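Local coordinates for protein GH62 arabinofuranosidase (Podospora anserina, PDB 4N4B) that probably hydrolyses terminal alpha-L-arabinofuranosides, removing arabinose side groups from the xylan of plant biomass, at residues D165-C170 / A217-S222; Q185-E190 / P203-Q208; G226-L231 / D249-P254; F243-A248 / Q256-T261. One frame throughout, in Å; residues are numbered along the deposited sequence. Where two conformers were deposited one is given.

Interaction 1. Residues D165-C170 / A217-S222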
loop_
_atom_site.group_PDB
_atom_site.type_symbol
_atom_site.label_atom_id
_atom_site.label_comp_id
_atom_site.label_asym_id
_atom_site.label_seq_id
_atom_site.Cartn_x
_atom_site.Cartn_y
_atom_site.Cartn_z
ATOM N N ASP A 165 -4.520 1.062 6.987
ATOM C CA ASP A 165 -3.496 1.316 6.012
ATOM C C ASP A 165 -2.165 1.859 6.568
ATOM O O ASP A 165 -1.791 2.942 6.348
ATOM C CB ASP A 165 -4.082 2.132 4.852
ATOM C CG ASP A 165 -5.235 1.395 4.143
ATOM O OD1 ASP A 165 -5.355 0.225 4.383
ATOM O OD2 ASP A 165 -5.922 1.993 3.383
ATOM N N MET A 166 -1.490 0.953 7.254
ATOM C CA MET A 166 -0.281 1.199 8.007
ATOM C C MET A 166 0.959 1.163 7.117
ATOM O O MET A 166 1.126 0.307 6.348
ATOM C CB MET A 166 -0.159 0.181 9.148
ATOM C CG MET A 166 -1.445 -0.084 9.885
ATOM S SD MET A 166 -2.054 1.429 10.714
ATOM C CE MET A 166 -3.659 0.827 11.363
ATOM N N TRP A 167 1.805 2.152 7.283
ATOM C CA TRP A 167 2.959 2.298 6.388
ATOM C C TRP A 167 4.179 2.777 7.159
ATOM O O TRP A 167 4.115 3.858 7.755
ATOM C CB TRP A 167 2.643 3.309 5.244
ATOM C CG TRP A 167 3.745 3.461 4.321
ATOM C CD1 TRP A 167 4.878 4.287 4.423
ATOM C CD2 TRP A 167 3.869 2.811 3.047
ATOM N NE1 TRP A 167 5.659 4.120 3.314
ATOM C CE2 TRP A 167 5.084 3.232 2.430
ATOM C CE3 TRP A 167 3.098 1.875 2.362
ATOM C CZ2 TRP A 167 5.495 2.817 1.212
ATOM C CZ3 TRP A 167 3.539 1.429 1.118
ATOM C CH2 TRP A 167 4.704 1.861 0.586
ATOM N N VAL A 168 5.280 2.047 7.116
ATOM C CA VAL A 168 6.569 2.486 7.726
ATOM C C VAL A 168 7.486 2.929 6.650
ATOM O O VAL A 168 7.639 2.356 5.568
ATOM C CB VAL A 168 7.183 1.313 8.477
ATOM C CG1 VAL A 168 8.627 1.610 8.947
ATOM C CG2 VAL A 168 6.324 0.877 9.693
ATOM N N ILE A 169 8.220 3.999 6.984
ATOM C CA ILE A 169 9.388 4.439 6.211
ATOM C C ILE A 169 10.411 5.009 7.234
ATOM O O ILE A 169 10.055 5.759 8.095
ATOM C CB ILE A 169 9.092 5.478 5.125
ATOM C CG1 ILE A 169 10.360 5.921 4.385
ATOM C CG2 ILE A 169 8.282 6.652 5.613
ATOM C CD1 ILE A 169 10.118 6.791 3.175
ATOM N N CYS A 170 11.685 4.576 7.044
ATOM C CA CYS A 170 12.796 5.100 7.898
ATOM C C CYS A 170 13.762 5.839 7.069
ATOM O O CYS A 170 13.938 5.615 5.900
ATOM C CB CYS A 170 13.505 3.924 8.566
ATOM S SG CYS A 170 12.475 2.688 9.417
ATOM N N ALA A 217 -4.935 4.388 2.044
ATOM C CA ALA A 217 -3.947 3.726 1.152
ATOM C C ALA A 217 -2.719 4.549 0.884
ATOM O O ALA A 217 -2.264 4.719 -0.248
ATOM C CB ALA A 217 -4.644 3.285 -0.098
ATOM N N ALA A 218 -2.178 5.202 1.919
ATOM C CA ALA A 218 -0.964 6.004 1.745
ATOM C C ALA A 218 0.223 5.135 1.344
ATOM O O ALA A 218 0.367 3.980 1.799
ATOM C CB ALA A 218 -0.675 6.783 2.993
ATOM N N CYS A 219 1.085 5.739 0.533
ATOM C CA CYS A 219 2.455 5.296 0.293
ATOM C C CYS A 219 3.424 6.451 0.521
ATOM O O CYS A 219 3.106 7.565 0.104
ATOM C CB CYS A 219 2.728 4.774 -1.115
ATOM S SG CYS A 219 1.607 3.485 -1.762
ATOM N N VAL A 220 4.513 6.205 1.220
ATOM C CA VAL A 220 5.604 7.236 1.396
ATOM C C VAL A 220 6.905 6.586 0.933
ATOM O O VAL A 220 7.304 5.586 1.533
ATOM C CB VAL A 220 5.656 7.761 2.825
ATOM C CG1 VAL A 220 6.645 8.916 2.844
ATOM C CG2 VAL A 220 4.219 8.169 3.270
ATOM N N TYR A 221 7.508 7.168 -0.083
ATOM C CA TYR A 221 8.732 6.644 -0.664
ATOM C C TYR A 221 9.865 7.662 -0.592
ATOM O O TYR A 221 9.610 8.851 -0.640
ATOM C CB TYR A 221 8.499 6.286 -2.104
ATOM C CG TYR A 221 7.510 5.187 -2.378
ATOM C CD1 TYR A 221 7.832 3.928 -2.008
ATOM C CD2 TYR A 221 6.286 5.455 -2.954
ATOM C CE1 TYR A 221 6.989 2.863 -2.189
ATOM C CE2 TYR A 221 5.389 4.364 -3.183
ATOM C CZ TYR A 221 5.765 3.103 -2.814
ATOM O OH TYR A 221 4.922 2.024 -3.034
ATOM N N SER A 222 11.061 7.140 -0.558
ATOM C CA SER A 222 12.236 7.979 -0.771
ATOM C C SER A 222 12.668 7.905 -2.210
ATOM O O SER A 222 12.433 6.971 -2.966
ATOM C CB SER A 222 13.380 7.562 0.136
ATOM O OG SER A 222 13.882 6.281 -0.110
HETATM O O HOH W 1 -2.722 5.177 4.826
HETATM O O HOH W 2 -0.754 2.500 3.794
#
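The innermost strands of two neighbouring blades of the GH62 beta-propeller meet here. Strands 165-170 and 217-222 run almost parallel, 6° apart, but their axes come no closer than 6.7 Å, so side chains and waters fill the gap. Trp167 CG lies anti to the backbone N (chi1 -179°), which sends the indole across. NE1 donates to Val220 O at 2.8 Å, on a lone pair in the carbonyl plane, though the N-H...O angle is only 132°. Cys219 CA sits 3.8 Å from the centroid of the six-membered ring, over its face. The indole edge meets the face of Tyr221 in an offset T-shaped pair. Tyr221 OH is held by Ile288 N. A leucine in place of Trp167 would probably leave Val220 O without this donor and open a gap between the blades. Ile169 CG2 packs on Val220 CG1. Water 1 joins Asp165 O to Ala218 N; water 2 donates to Ala218 O and only weakly to Asp165 O. Asp165 lies beside His285, which binds calcium in a structure of this protein. Asp165 OD2 hydrogen-bonds a Tris molecule, probably from the crystallisation liquor, and accepts from Ala217 N at 2.9 Å, on its anti side.

Interaction 2. Residues Q185-E190 / P203-Q208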
loop_
_atom_site.group_PDB
_atom_site.type_symbol
_atom_site.label_atom_id
_atom_site.label_comp_id
_atom_site.label_asym_id
_atom_site.label_seq_id
_atom_site.Cartn_x
_atom_site.Cartn_y
_atom_site.Cartn_z
ATOM N N GLN A 185 -7.936 12.252 7.774
ATOM C CA GLN A 185 -6.640 12.492 8.411
ATOM C C GLN A 185 -5.611 11.469 7.958
ATOM O O GLN A 185 -5.958 10.288 7.649
ATOM C CB GLN A 185 -6.691 12.363 9.905
ATOM C CG GLN A 185 -7.389 13.490 10.683
ATOM C CD GLN A 185 -8.815 13.734 10.310
ATOM O OE1 GLN A 185 -9.698 12.884 10.444
ATOM N NE2 GLN A 185 -9.010 14.918 9.821
ATOM N N LEU A 186 -4.404 11.898 7.834
ATOM C CA LEU A 186 -3.206 11.080 7.678
ATOM C C LEU A 186 -2.376 11.295 8.911
ATOM O O LEU A 186 -1.958 12.460 9.149
ATOM C CB LEU A 186 -2.432 11.452 6.437
ATOM C CG LEU A 186 -1.182 10.606 6.146
ATOM C CD1 LEU A 186 -1.384 9.158 5.802
ATOM C CD2 LEU A 186 -0.330 11.253 5.065
ATOM N N TYR A 187 -2.099 10.235 9.703
ATOM C CA TYR A 187 -1.355 10.301 10.969
ATOM C C TYR A 187 0.071 9.849 10.773
ATOM O O TYR A 187 0.311 9.050 9.979
ATOM C CB TYR A 187 -2.029 9.424 12.019
ATOM C CG TYR A 187 -3.439 9.815 12.317
ATOM C CD1 TYR A 187 -3.726 10.862 13.156
ATOM C CD2 TYR A 187 -4.472 9.146 11.764
ATOM C CE1 TYR A 187 -5.033 11.251 13.381
ATOM C CE2 TYR A 187 -5.777 9.536 11.988
ATOM C CZ TYR A 187 -6.046 10.567 12.832
ATOM O OH TYR A 187 -7.344 10.943 13.046
ATOM N N ARG A 188 1.002 10.420 11.537
ATOM C CA ARG A 188 2.396 9.998 11.542
ATOM C C ARG A 188 2.973 9.900 12.990
ATOM O O ARG A 188 2.892 10.839 13.705
ATOM C CB ARG A 188 3.249 10.943 10.684
ATOM C CG ARG A 188 4.676 10.488 10.514
ATOM C CD ARG A 188 5.544 11.589 9.869
ATOM N NE ARG A 188 5.583 12.803 10.687
ATOM C CZ ARG A 188 6.246 12.947 11.820
ATOM N NH1 ARG A 188 7.035 12.012 12.273
ATOM N NH2 ARG A 188 6.121 14.075 12.469
ATOM N N SER A 189 3.538 8.749 13.336
ATOM C CA SER A 189 4.294 8.576 14.564
ATOM C C SER A 189 5.737 8.297 14.198
ATOM O O SER A 189 6.009 8.045 13.055
ATOM C CB SER A 189 3.807 7.388 15.341
ATOM O OG SER A 189 2.549 7.597 15.865
ATOM N N GLU A 190 6.649 8.411 15.171
ATOM C CA GLU A 190 8.057 8.095 14.897
ATOM C C GLU A 190 8.669 7.459 16.130
ATOM O O GLU A 190 8.263 7.650 17.250
ATOM C CB GLU A 190 8.815 9.305 14.360
ATOM C CG GLU A 190 8.895 10.474 15.324
ATOM C CD GLU A 190 9.679 11.636 14.726
ATOM O OE1 GLU A 190 9.086 12.522 14.154
ATOM O OE2 GLU A 190 10.961 11.550 14.856
ATOM N N PRO A 203 0.848 9.834 17.530
ATOM C CA PRO A 203 0.904 10.430 16.215
ATOM C C PRO A 203 0.510 11.910 16.259
ATOM O O PRO A 203 -0.316 12.320 17.077
ATOM C CB PRO A 203 -0.107 9.620 15.386
ATOM C CG PRO A 203 -0.926 8.937 16.329
ATOM C CD PRO A 203 -0.278 8.894 17.733
ATOM N N VAL A 204 1.015 12.584 15.252
ATOM C CA VAL A 204 0.564 13.900 14.854
ATOM C C VAL A 204 -0.268 13.747 13.624
ATOM O O VAL A 204 -0.224 12.689 12.920
ATOM C CB VAL A 204 1.706 14.854 14.589
ATOM C CG1 VAL A 204 2.523 15.082 15.900
ATOM C CG2 VAL A 204 2.572 14.475 13.461
ATOM N N ILE A 205 -1.112 14.680 13.308
ATOM C CA ILE A 205 -1.761 14.784 12.005
ATOM C C ILE A 205 -0.810 15.323 11.017
ATOM O O ILE A 205 -0.394 16.500 11.032
ATOM C CB ILE A 205 -3.077 15.609 12.070
ATOM C CG1 ILE A 205 -4.022 14.933 13.018
ATOM C CG2 ILE A 205 -3.692 15.805 10.700
ATOM C CD1 ILE A 205 -5.253 15.769 13.404
ATOM N N ALA A 206 -0.334 14.478 10.084
ATOM C CA ALA A 206 0.591 14.827 9.058
ATOM C C ALA A 206 -0.036 15.654 7.940
ATOM O O ALA A 206 0.618 16.500 7.324
ATOM C CB ALA A 206 1.214 13.531 8.510
ATOM N N MET A 207 -1.276 15.310 7.613
ATOM C CA MET A 207 -2.018 16.034 6.599
ATOM C C MET A 207 -3.485 15.756 6.872
ATOM O O MET A 207 -3.868 14.720 7.482
ATOM C CB MET A 207 -1.595 15.567 5.177
ATOM C CG MET A 207 -2.135 16.372 4.047
ATOM S SD MET A 207 -1.779 15.637 2.465
ATOM C CE MET A 207 -0.120 16.268 2.301
ATOM N N GLN A 208 -4.326 16.734 6.495
ATOM C CA GLN A 208 -5.737 16.654 6.719
ATOM C C GLN A 208 -6.504 17.294 5.589
ATOM O O GLN A 208 -6.062 18.254 5.026
ATOM C CB GLN A 208 -6.014 17.500 8.019
ATOM C CG GLN A 208 -7.409 17.624 8.495
ATOM C CD GLN A 208 -7.439 18.181 9.913
ATOM O OE1 GLN A 208 -6.763 19.183 10.194
ATOM N NE2 GLN A 208 -7.963 17.412 10.813
#
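Leu186 pairs with Met207, and Arg188 with Val204, in the firm part of this contact, through their backbones. Leu186 N donates to Met207 O at 2.9 Å. Arg188 and Val204 bond in both directions, with Arg188 N to Val204 O at 2.9 Å and Val204 N to Arg188 O at 3.0 Å. Leu186 O takes two donors. Ala206 N reaches it at 2.8 Å in the carbonyl plane, and Met207 N adds a weak bond. Tyr187 and Pro203 belong to the buried side. Tyr187 CB packs on Pro203 CB at 3.9 Å, and the ring lies beside Ile205, with CE1 against CG1. Tyr187 OH is hydrogen-bonded to Asp181 OD2, and helix 152-157 touches both Tyr187 and Pro203. The two strands form an antiparallel hairpin at the outer edge of a four-stranded propeller blade. A classic beta bulge sets Ala206 and Met207 against the single Leu186 and shifts the register by one. Ala206 CB is thereby turned toward the partner strand and lies 3.9 Å from Arg188 CB. The looser, more exposed side carries Val204 and the end of Arg188. The arginine chain is extended as far as CD and then bends (chi3 61°), bringing NH2 to 3.7 Å from Val204 CG2. NH1 forms a salt bridge with Glu190 OE1, which it meets from above the carboxylate plane. Arg252 NE grips that same oxygen. At the far end the side chains of Gln185 and Gln208 lie side by side and point the same way, their amide planes 79° apart.

Interaction 3. Residues G226-L231 / D249-P254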
loop_
_atom_site.group_PDB
_atom_site.type_symbol
_atom_site.label_atom_id
_atom_site.label_comp_id
_atom_site.label_asym_id
_atom_site.label_seq_id
_atom_site.Cartn_x
_atom_site.Cartn_y
_atom_site.Cartn_z
ATOM N N GLY A 226 17.037 12.431 -2.586
ATOM C CA GLY A 226 16.893 12.651 -1.161
ATOM C C GLY A 226 15.539 13.291 -0.744
ATOM O O GLY A 226 15.359 13.633 0.436
ATOM N N LYS A 227 14.675 13.494 -1.723
ATOM C CA LYS A 227 13.320 13.928 -1.379
ATOM C C LYS A 227 12.388 12.680 -1.213
ATOM O O LYS A 227 12.827 11.548 -1.342
ATOM C CB LYS A 227 12.882 14.792 -2.463
ATOM C CG LYS A 227 13.648 16.173 -2.438
ATOM C CD LYS A 227 13.227 16.996 -3.626
ATOM C CE LYS A 227 14.254 18.130 -3.907
ATOM N NZ LYS A 227 14.761 18.856 -2.692
ATOM N N TYR A 228 11.146 13.005 -0.886
ATOM C CA TYR A 228 10.129 11.983 -0.521
ATOM C C TYR A 228 8.929 12.241 -1.379
ATOM O O TYR A 228 8.536 13.361 -1.728
ATOM C CB TYR A 228 9.814 12.054 0.924
ATOM C CG TYR A 228 11.038 11.695 1.752
ATOM C CD1 TYR A 228 11.439 10.401 2.010
ATOM C CD2 TYR A 228 11.866 12.739 2.178
ATOM C CE1 TYR A 228 12.625 10.142 2.739
ATOM C CE2 TYR A 228 13.015 12.481 2.849
ATOM C CZ TYR A 228 13.370 11.222 3.126
ATOM O OH TYR A 228 14.528 10.870 3.866
ATOM N N LEU A 229 8.204 11.141 -1.656
ATOM C CA LEU A 229 6.927 11.115 -2.476
ATOM C C LEU A 229 5.815 10.535 -1.582
ATOM O O LEU A 229 6.009 9.416 -1.080
ATOM C CB LEU A 229 7.131 10.264 -3.722
ATOM C CG LEU A 229 5.928 10.020 -4.631
ATOM C CD1 LEU A 229 5.426 11.328 -5.192
ATOM C CD2 LEU A 229 6.246 8.925 -5.668
ATOM N N LEU A 230 4.713 11.217 -1.500
ATOM C CA LEU A 230 3.545 10.777 -0.764
ATOM C C LEU A 230 2.471 10.597 -1.810
ATOM O O LEU A 230 2.126 11.465 -2.602
ATOM C CB LEU A 230 3.098 11.872 0.239
ATOM C CG LEU A 230 1.719 11.661 0.868
ATOM C CD1 LEU A 230 1.722 10.492 1.792
ATOM C CD2 LEU A 230 1.338 12.883 1.672
ATOM N N LEU A 231 1.856 9.404 -1.754
ATOM C CA LEU A 231 0.618 9.041 -2.508
ATOM C C LEU A 231 -0.484 8.712 -1.533
ATOM O O LEU A 231 -0.298 8.030 -0.512
ATOM C CB LEU A 231 0.886 7.743 -3.319
ATOM C CG LEU A 231 2.111 7.748 -4.231
ATOM C CD1 LEU A 231 2.226 6.406 -4.930
ATOM C CD2 LEU A 231 2.129 8.896 -5.215
ATOM N N ASP A 249 10.855 17.486 1.303
ATOM C CA ASP A 249 12.244 17.318 1.688
ATOM C C ASP A 249 12.422 16.514 2.938
ATOM O O ASP A 249 13.501 16.138 3.227
ATOM C CB ASP A 249 12.879 18.672 1.951
ATOM C CG ASP A 249 13.022 19.482 0.719
ATOM O OD1 ASP A 249 13.246 18.970 -0.348
ATOM O OD2 ASP A 249 12.887 20.662 0.894
ATOM N N SER A 250 11.349 16.311 3.682
ATOM C CA SER A 250 11.392 15.519 4.910
ATOM C C SER A 250 10.170 14.599 4.981
ATOM O O SER A 250 9.164 14.941 4.505
ATOM C CB SER A 250 11.415 16.416 6.156
ATOM O OG SER A 250 11.197 15.735 7.334
ATOM N N ILE A 251 10.348 13.441 5.592
ATOM C CA ILE A 251 9.243 12.541 5.917
ATOM C C ILE A 251 8.176 13.258 6.753
ATOM O O ILE A 251 7.039 12.933 6.704
ATOM C CB ILE A 251 9.752 11.244 6.575
ATOM C CG1 ILE A 251 10.670 10.519 5.598
ATOM C CG2 ILE A 251 8.581 10.355 6.984
ATOM C CD1 ILE A 251 11.510 9.449 6.205
ATOM N N ARG A 252 8.593 14.247 7.513
ATOM C CA ARG A 252 7.744 15.019 8.342
ATOM C C ARG A 252 6.994 16.145 7.635
ATOM O O ARG A 252 6.179 16.801 8.311
ATOM C CB ARG A 252 8.518 15.617 9.578
ATOM C CG ARG A 252 9.293 14.628 10.344
ATOM C CD ARG A 252 9.774 15.220 11.718
ATOM N NE ARG A 252 10.546 14.216 12.448
ATOM C CZ ARG A 252 11.804 13.908 12.141
ATOM N NH1 ARG A 252 12.455 14.576 11.164
ATOM N NH2 ARG A 252 12.407 12.904 12.744
ATOM N N GLY A 253 7.206 16.308 6.337
ATOM C CA GLY A 253 6.629 17.404 5.626
ATOM C C GLY A 253 7.487 18.670 5.847
ATOM O O GLY A 253 8.521 18.569 6.481
ATOM N N PRO A 254 7.049 19.816 5.309
ATOM C CA PRO A 254 5.727 19.974 4.727
ATOM C C PRO A 254 5.701 19.371 3.305
ATOM O O PRO A 254 6.659 19.332 2.637
ATOM C CB PRO A 254 5.533 21.540 4.641
ATOM C CG PRO A 254 6.909 22.068 4.596
ATOM C CD PRO A 254 7.781 21.118 5.433
HETATM O O HOH W 3 15.673 16.082 1.416
#
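The Tyr228 ring has Ile251 over one face and the carbonyl of Asp249 at its edge. Ile251 CG1 lies 3.6 Å from the ring centroid and 17° off the normal, a CH-pi contact. It is offset toward the rim, nearest to CE1, and Ile251 CD1 carries on along that side of the ring to CZ. Ile251 CG1 stands beside its own backbone N (chi1 -61°), which swings this branch over the ring. Asp249 O approaches CE2 at 3.7 Å, near the ring plane. The backbone between these two residues passes close to CD2. A serine in place of Tyr228 would probably leave the Ile251 branch without its aromatic support and the turn freer to shift. Nearer the surface, Lys227 and Asp249 lie side by side and point the same way. Lys227 bends at its last torsion, and NZ makes a salt bridge with Asp249 OD1 at 2.8 Å, on the syn side of the carboxylate. Water 3 donates to both Gly226 O and Asp249 O, joining the two backbones. Ile251 also reaches across to His176 and Phe178 of the neighbouring blade. The loop 249-254 keeps its own shape. Ser250 OG accepts from Arg252 N at 3.0 Å, and Ser250 O accepts from Gly253 N. These bonds make an ST turn and a type I beta turn, in the loop that joins the last two strands of a propeller blade.

Interaction 4. Residues F243-A248 / Q256-T261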
loop_
_atom_site.group_PDB
_atom_site.type_symbol
_atom_site.label_atom_id
_atom_site.label_comp_id
_atom_site.label_asym_id
_atom_site.label_seq_id
_atom_site.Cartn_x
_atom_site.Cartn_y
_atom_site.Cartn_z
ATOM N N PHE A 243 -5.569 8.377 -7.252
ATOM C CA PHE A 243 -4.414 8.725 -6.418
ATOM C C PHE A 243 -4.012 10.194 -6.628
ATOM O O PHE A 243 -3.845 10.682 -7.758
ATOM C CB PHE A 243 -3.216 7.806 -6.708
ATOM C CG PHE A 243 -3.347 6.513 -5.980
ATOM C CD1 PHE A 243 -2.965 6.333 -4.652
ATOM C CD2 PHE A 243 -3.947 5.451 -6.656
ATOM C CE1 PHE A 243 -3.158 5.077 -4.038
ATOM C CE2 PHE A 243 -4.125 4.261 -6.003
ATOM C CZ PHE A 243 -3.783 4.107 -4.698
ATOM N N ARG A 244 -3.697 10.783 -5.472
ATOM C CA ARG A 244 -3.081 12.119 -5.382
ATOM C C ARG A 244 -1.677 11.962 -4.856
ATOM O O ARG A 244 -1.318 11.016 -4.173
ATOM C CB ARG A 244 -3.873 12.870 -4.332
ATOM C CG ARG A 244 -5.321 13.020 -4.633
ATOM C CD ARG A 244 -6.100 13.877 -3.639
ATOM N NE ARG A 244 -5.720 15.289 -3.768
ATOM C CZ ARG A 244 -5.785 16.157 -2.797
ATOM N NH1 ARG A 244 -6.153 15.836 -1.602
ATOM N NH2 ARG A 244 -5.397 17.402 -3.054
ATOM N N SER A 245 -0.821 12.920 -5.234
ATOM C CA SER A 245 0.613 12.910 -4.923
ATOM C C SER A 245 1.167 14.277 -4.492
ATOM O O SER A 245 0.681 15.374 -4.912
ATOM C CB SER A 245 1.386 12.480 -6.122
ATOM O OG SER A 245 1.255 13.268 -7.286
ATOM N N TRP A 246 2.162 14.162 -3.636
ATOM C CA TRP A 246 2.888 15.334 -3.075
ATOM C C TRP A 246 4.332 14.919 -2.948
ATOM O O TRP A 246 4.743 13.744 -2.905
ATOM C CB TRP A 246 2.398 15.663 -1.677
ATOM C CG TRP A 246 0.991 16.105 -1.523
ATOM C CD1 TRP A 246 0.484 17.414 -1.278
ATOM C CD2 TRP A 246 -0.211 15.295 -1.486
ATOM N NE1 TRP A 246 -0.800 17.417 -1.168
ATOM C CE2 TRP A 246 -1.317 16.134 -1.271
ATOM C CE3 TRP A 246 -0.428 13.895 -1.595
ATOM C CZ2 TRP A 246 -2.613 15.663 -1.096
ATOM C CZ3 TRP A 246 -1.676 13.419 -1.466
ATOM C CH2 TRP A 246 -2.771 14.275 -1.229
ATOM N N THR A 247 5.208 15.925 -2.860
ATOM C CA THR A 247 6.603 15.733 -2.514
ATOM C C THR A 247 7.065 16.574 -1.307
ATOM O O THR A 247 6.449 17.505 -0.955
ATOM C CB THR A 247 7.566 15.956 -3.685
ATOM O OG1 THR A 247 7.540 17.316 -4.094
ATOM C CG2 THR A 247 7.221 15.042 -4.842
ATOM N N ALA A 248 8.164 16.165 -0.711
ATOM C CA ALA A 248 8.728 16.855 0.422
ATOM C C ALA A 248 10.211 16.598 0.564
ATOM O O ALA A 248 10.729 15.642 0.124
ATOM C CB ALA A 248 8.045 16.378 1.695
ATOM N N GLN A 256 4.272 19.370 -0.625
ATOM C CA GLN A 256 3.938 20.269 -1.754
ATOM C C GLN A 256 3.208 19.403 -2.798
ATOM O O GLN A 256 3.762 18.362 -3.198
ATOM C CB GLN A 256 5.249 20.840 -2.317
ATOM C CG GLN A 256 5.131 21.678 -3.575
ATOM C CD GLN A 256 6.492 21.989 -4.262
ATOM O OE1 GLN A 256 7.588 21.639 -3.756
ATOM N NE2 GLN A 256 6.419 22.656 -5.431
ATOM N N GLY A 257 2.135 19.879 -3.370
ATOM C CA GLY A 257 1.398 19.106 -4.370
ATOM C C GLY A 257 2.218 18.875 -5.537
ATOM O O GLY A 257 3.058 19.674 -5.968
ATOM N N LEU A 258 2.139 17.641 -6.046
ATOM C CA LEU A 258 2.764 17.196 -7.270
ATOM C C LEU A 258 1.722 17.116 -8.357
ATOM O O LEU A 258 1.465 18.046 -9.123
ATOM C CB LEU A 258 3.568 15.940 -7.075
ATOM C CG LEU A 258 4.305 15.457 -8.318
ATOM C CD1 LEU A 258 5.444 16.389 -8.807
ATOM C CD2 LEU A 258 4.834 14.032 -8.132
ATOM N N ALA A 259 0.930 16.042 -8.336
ATOM C CA ALA A 259 -0.220 15.806 -9.203
ATOM C C ALA A 259 -1.314 15.371 -8.292
ATOM O O ALA A 259 -1.355 14.191 -7.885
ATOM C CB ALA A 259 0.138 14.729 -10.257
ATOM N N ASN A 260 -2.180 16.274 -7.859
ATOM C CA ASN A 260 -3.143 15.990 -6.826
ATOM C C ASN A 260 -4.534 16.581 -7.064
ATOM O O ASN A 260 -5.300 16.785 -6.131
ATOM C CB ASN A 260 -2.592 16.447 -5.431
ATOM C CG ASN A 260 -2.470 17.931 -5.282
ATOM O OD1 ASN A 260 -2.727 18.696 -6.199
ATOM N ND2 ASN A 260 -1.960 18.316 -4.131
ATOM N N THR A 261 -4.827 16.774 -8.345
ATOM C CA THR A 261 -6.178 17.179 -8.710
ATOM C C THR A 261 -6.798 16.223 -9.680
ATOM O O THR A 261 -6.035 15.467 -10.334
ATOM C CB THR A 261 -6.134 18.597 -9.407
ATOM O OG1 THR A 261 -5.368 18.604 -10.564
ATOM C CG2 THR A 261 -5.592 19.683 -8.448
HETATM O O HOH W 4 -5.193 19.906 -4.873
HETATM O O HOH W 5 5.813 18.628 -5.736
HETATM O O HOH W 6 8.824 19.400 -2.553
#
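Arg244 and Asn260 cross obliquely, with guanidinium and amide planes 36° apart. Arg244 bends at chi3 and grips one atom, Asn260 O, side-on with two nitrogens. NE reaches it at 2.8 Å and NH2 at 3.1 Å, both with the oxygen in the guanidinium plane. Arg244 NH1 turns to other partners, a salt bridge with Asp209 and the carbonyl of Asp213. One face of the guanidinium rests on Trp246 CZ2. The amide of Asn260 stands steeply over the Trp246 indole, planes 77° apart, with ND2 3.2 Å above the ring plane near the rim. The segments close the outer edge of a four-stranded propeller blade as an antiparallel hairpin. Thr247 and Gln256 are its hydrogen-bonded pair, at 2.9 Å for both Thr247 N to Gln256 O and Gln256 N to Thr247 O. Beside this pair, water 6 links Thr247 OG1 to Gln256 OE1. Next, a classic beta bulge sets two residues, Leu258 and Ala259, against the single Ser245. Ser245 OG lies between its backbone N and carbonyl carbon (chi1 60°). From there OG donates to Ala259 O at 2.8 Å. Ser245 N also donates to Ala259 O, from the same face of its plane.

Overall arrangement
The contacts follow two adjoining propeller blades from the centre outward. Interaction 1 joins their inner strands, about 7 Å from the chain centre, and interactions 2 and 4 lie at their outer edges, about 17 Å apart centre to centre. Strand 228-235 links interactions 1, 3 and 4: Tyr221 O lies 2.9 Å from Leu229 N, and Leu230 O 2.9 Å from Trp246 N. Between the blades, the Glu190-Arg252 salt bridge joins interactions 2 and 3, and Met207 SD packs 3.7 Å from Trp246 CZ2. Interaction 1 is nearest the calcium, with the Trp167 side chain about 5 Å from the ion. Its Asp165 also reaches His285 and the Tris molecule, which may mark a pocket. Interaction 3 is remote.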